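Local coordinates for conserved hypothetical alanine and leucine RICH protein (Mycobacterium tuberculosis, PDB 2WAM) that is of unknown function and belongs to the PAC2 family, representing a duplicated gene family in actinobacteria, at residues P66-A71 and R173-L178. Sequence-based numbering, arbitrary orientation.
Sequences PVLVHA and RQTIGL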
ATOM      1  N   PRO A  66     -30.248 -13.806   1.249  1.00 35.26           N
ATOM      2  CA  PRO A  66     -30.131 -13.815   2.715  1.00 38.74           C
ATOM      3  C   PRO A  66     -30.550 -12.503   3.388  1.00 40.43           C
ATOM      4  O   PRO A  66     -30.394 -11.418   2.838  1.00 39.65           O
ATOM      5  CB  PRO A  66     -28.629 -14.009   2.956  1.00 30.39           C
ATOM      6  CG  PRO A  66     -27.994 -14.136   1.619  1.00 31.88           C
ATOM      7  CD  PRO A  66     -28.940 -13.614   0.606  1.00 37.08           C
ATOM      8  N   VAL A  67     -31.073 -12.629   4.598  1.00 39.52           N
ATOM      9  CA  VAL A  67     -31.238 -11.506   5.509  1.00 38.56           C
ATOM     10  C   VAL A  67     -29.888 -11.212   6.194  1.00 41.44           C
ATOM     11  O   VAL A  67     -29.121 -12.130   6.500  1.00 32.95           O
ATOM     12  CB  VAL A  67     -32.322 -11.841   6.556  1.00 40.10           C
ATOM     13  CG1 VAL A  67     -32.242 -10.930   7.753  1.00 39.67           C
ATOM     14  CG2 VAL A  67     -33.689 -11.770   5.917  1.00 46.51           C
ATOM     15  N   LEU A  68     -29.583  -9.933   6.395  1.00 41.88           N
ATOM     16  CA  LEU A  68     -28.392  -9.536   7.126  1.00 35.38           C
ATOM     17  C   LEU A  68     -28.813  -8.910   8.444  1.00 36.86           C
ATOM     18  O   LEU A  68     -29.554  -7.935   8.456  1.00 35.71           O
ATOM     19  CB  LEU A  68     -27.552  -8.534   6.328  1.00 38.46           C
ATOM     20  CG  LEU A  68     -26.427  -7.844   7.119  1.00 32.31           C
ATOM     21  CD1 LEU A  68     -25.433  -8.857   7.701  1.00 20.97           C
ATOM     22  CD2 LEU A  68     -25.701  -6.823   6.264  1.00 24.31           C
ATOM     23  N   VAL A  69     -28.336  -9.479   9.547  1.00 33.69           N
ATOM     24  CA  VAL A  69     -28.575  -8.933  10.877  1.00 30.75           C
ATOM     25  C   VAL A  69     -27.283  -8.305  11.373  1.00 26.94           C
ATOM     26  O   VAL A  69     -26.233  -8.936  11.302  1.00 35.34           O
ATOM     27  CB  VAL A  69     -28.981 -10.044  11.882  1.00 23.93           C
ATOM     28  CG1 VAL A  69     -29.255  -9.449  13.236  1.00 20.25           C
ATOM     29  CG2 VAL A  69     -30.186 -10.816  11.380  1.00 22.37           C
ATOM     30  N   HIS A  70     -27.345  -7.068  11.863  1.00 23.35           N
ATOM     31  CA  HIS A  70     -26.171  -6.434  12.479  1.00 28.86           C
ATOM     32  C   HIS A  70     -26.378  -6.131  13.961  1.00 33.08           C
ATOM     33  O   HIS A  70     -27.394  -5.547  14.367  1.00 31.97           O
ATOM     34  CB  HIS A  70     -25.645  -5.201  11.696  1.00 20.25           C
ATOM     35  CG  HIS A  70     -26.680  -4.160  11.382  1.00 25.90           C
ATOM     36  ND1 HIS A  70     -26.661  -2.899  11.942  1.00 28.21           N
ATOM     37  CD2 HIS A  70     -27.735  -4.172  10.530  1.00 33.70           C
ATOM     38  CE1 HIS A  70     -27.667  -2.187  11.462  1.00 26.97           C
ATOM     39  NE2 HIS A  70     -28.336  -2.937  10.603  1.00 26.81           N
ATOM     40  N   ALA A  71     -25.396  -6.550  14.756  1.00 25.76           N
ATOM     41  CA  ALA A  71     -25.441  -6.410  16.209  1.00 27.42           C
ATOM     42  C   ALA A  71     -24.095  -5.951  16.749  1.00 29.89           C
ATOM     43  O   ALA A  71     -23.185  -6.756  16.919  1.00 32.86           O
ATOM     44  CB  ALA A  71     -25.840  -7.734  16.850  1.00 24.19           C
ATOM     45  N   ARG A 173     -31.070  -9.239   0.886  1.00 32.27           N
ATOM     46  CA  ARG A 173     -32.362  -8.709   0.460  1.00 45.43           C
ATOM     47  C   ARG A 173     -33.011  -7.806   1.514  1.00 40.51           C
ATOM     48  O   ARG A 173     -34.012  -7.138   1.251  1.00 38.38           O
ATOM     49  CB  ARG A 173     -33.309  -9.858   0.112  1.00 41.72           C
ATOM     50  CG  ARG A 173     -33.818 -10.605   1.331  1.00 36.38           C
ATOM     51  CD  ARG A 173     -34.741 -11.753   0.965  1.00 32.42           C
ATOM     52  NE  ARG A 173     -35.063 -12.583   2.128  1.00 33.59           N
ATOM     53  CZ  ARG A 173     -35.959 -12.241   3.047  1.00 37.44           C
ATOM     54  NH1 ARG A 173     -36.619 -11.086   2.944  1.00 41.42           N
ATOM     55  NH2 ARG A 173     -36.196 -13.044   4.068  1.00 34.97           N
ATOM     56  N   GLN A 174     -32.422  -7.785   2.701  1.00 33.57           N
ATOM     57  CA  GLN A 174     -32.982  -7.063   3.838  1.00 30.80           C
ATOM     58  C   GLN A 174     -31.937  -6.985   4.948  1.00 28.70           C
ATOM     59  O   GLN A 174     -31.282  -7.976   5.259  1.00 31.85           O
ATOM     60  CB  GLN A 174     -34.224  -7.781   4.351  1.00 26.78           C
ATOM     61  CG  GLN A 174     -34.906  -7.107   5.518  1.00 34.34           C
ATOM     62  CD  GLN A 174     -36.159  -7.855   5.956  1.00 46.02           C
ATOM     63  OE1 GLN A 174     -36.081  -8.844   6.684  1.00 49.14           O
ATOM     64  NE2 GLN A 174     -37.322  -7.376   5.523  1.00 42.45           N
ATOM     65  N   THR A 175     -31.784  -5.805   5.534  1.00 30.16           N
ATOM     66  CA  THR A 175     -30.807  -5.585   6.585  1.00 34.91           C
ATOM     67  C   THR A 175     -31.502  -5.155   7.867  1.00 40.55           C
ATOM     68  O   THR A 175     -32.149  -4.114   7.905  1.00 43.61           O
ATOM     69  CB  THR A 175     -29.770  -4.523   6.172  1.00 32.54           C
ATOM     70  OG1 THR A 175     -29.096  -4.960   4.989  1.00 33.83           O
ATOM     71  CG2 THR A 175     -28.743  -4.324   7.276  1.00 24.98           C
ATOM     72  N   ILE A 176     -31.361  -5.971   8.908  1.00 40.35           N
ATOM     73  CA  ILE A 176     -32.035  -5.754  10.186  1.00 33.09           C
ATOM     74  C   ILE A 176     -31.036  -5.378  11.282  1.00 35.58           C
ATOM     75  O   ILE A 176     -30.146  -6.159  11.602  1.00 34.57           O
ATOM     76  CB  ILE A 176     -32.777  -7.028  10.653  1.00 26.94           C
ATOM     77  CG1 ILE A 176     -33.653  -7.591   9.542  1.00 30.86           C
ATOM     78  CG2 ILE A 176     -33.593  -6.761  11.903  1.00 26.91           C
ATOM     79  CD1 ILE A 176     -34.470  -8.770   9.966  1.00 25.68           C
ATOM     80  N   GLY A 177     -31.206  -4.193  11.869  1.00 29.56           N
ATOM     81  CA  GLY A 177     -30.340  -3.750  12.943  1.00 27.53           C
ATOM     82  C   GLY A 177     -30.894  -3.930  14.351  1.00 33.13           C
ATOM     83  O   GLY A 177     -32.099  -3.803  14.598  1.00 26.24           O
ATOM     84  N   LEU A 178     -29.999  -4.217  15.289  1.00 26.15           N
ATOM     85  CA  LEU A 178     -30.396  -4.352  16.679  1.00 28.19           C
ATOM     86  C   LEU A 178     -29.940  -3.163  17.525  1.00 33.57           C
ATOM     87  O   LEU A 178     -28.837  -2.641  17.344  1.00 26.11           O
ATOM     88  CB  LEU A 178     -29.852  -5.650  17.265  1.00 32.22           C
ATOM     89  CG  LEU A 178     -30.173  -6.932  16.498  1.00 32.02           C
ATOM     90  CD1 LEU A 178     -29.894  -8.160  17.378  1.00 28.60           C
ATOM     91  CD2 LEU A 178     -31.610  -6.901  16.014  1.00 22.80           C
TER
HETATM   92  O   HOH W   1     -30.626  -1.983   9.384  1.00 32.95           O
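The carbonyl oxygen of L68 takes the amide hydrogen of I176 in a nearly straight bond, with N to O at 2.7 Å, while T175 CA brings a C-H to the same oxygen. I176 O is gripped likewise, by the H70 amide N at 3.0 Å and by a C-H from V69 CA. L68 N to Q174 O and L178 N to H70 O continue the ladder, the regular pattern of neighbouring parallel strands; the axes of 67-71 and 174-178 approach to 4.7 Å, at an angle of 20°. R173 N also donates a hydrogen bond to P66 O at the entry to the pair.

The H70 side chain folds across the partner strand: chi1 of 52° turns CG in between the N and C of its own backbone, laying one imidazole face over G177. G177 CA stands 3.5 Å from the ring centroid and 23° off its normal, a CH-pi contact displaced from the ring centre. H70 CD2 meets T175 CG2, and a water in the ring plane links NE2 to T175 O. H70 ND1 is hydrogen-bonded to S220 OG, so polar partners at both nitrogens help fix the ring's rotation.

V67 CG1 meets I176 CD1 at 3.8 Å, while V67 CG2 lies over one face of the R173 guanidinium.

Strands 67-73 and 174-183 are adjacent inner strands of the mixed sheet, flanked by 143-148 and 234-242. Helix 251-265 packs against V69, I176 and L178, and helix 219-229 against H70 and T175 on the other face.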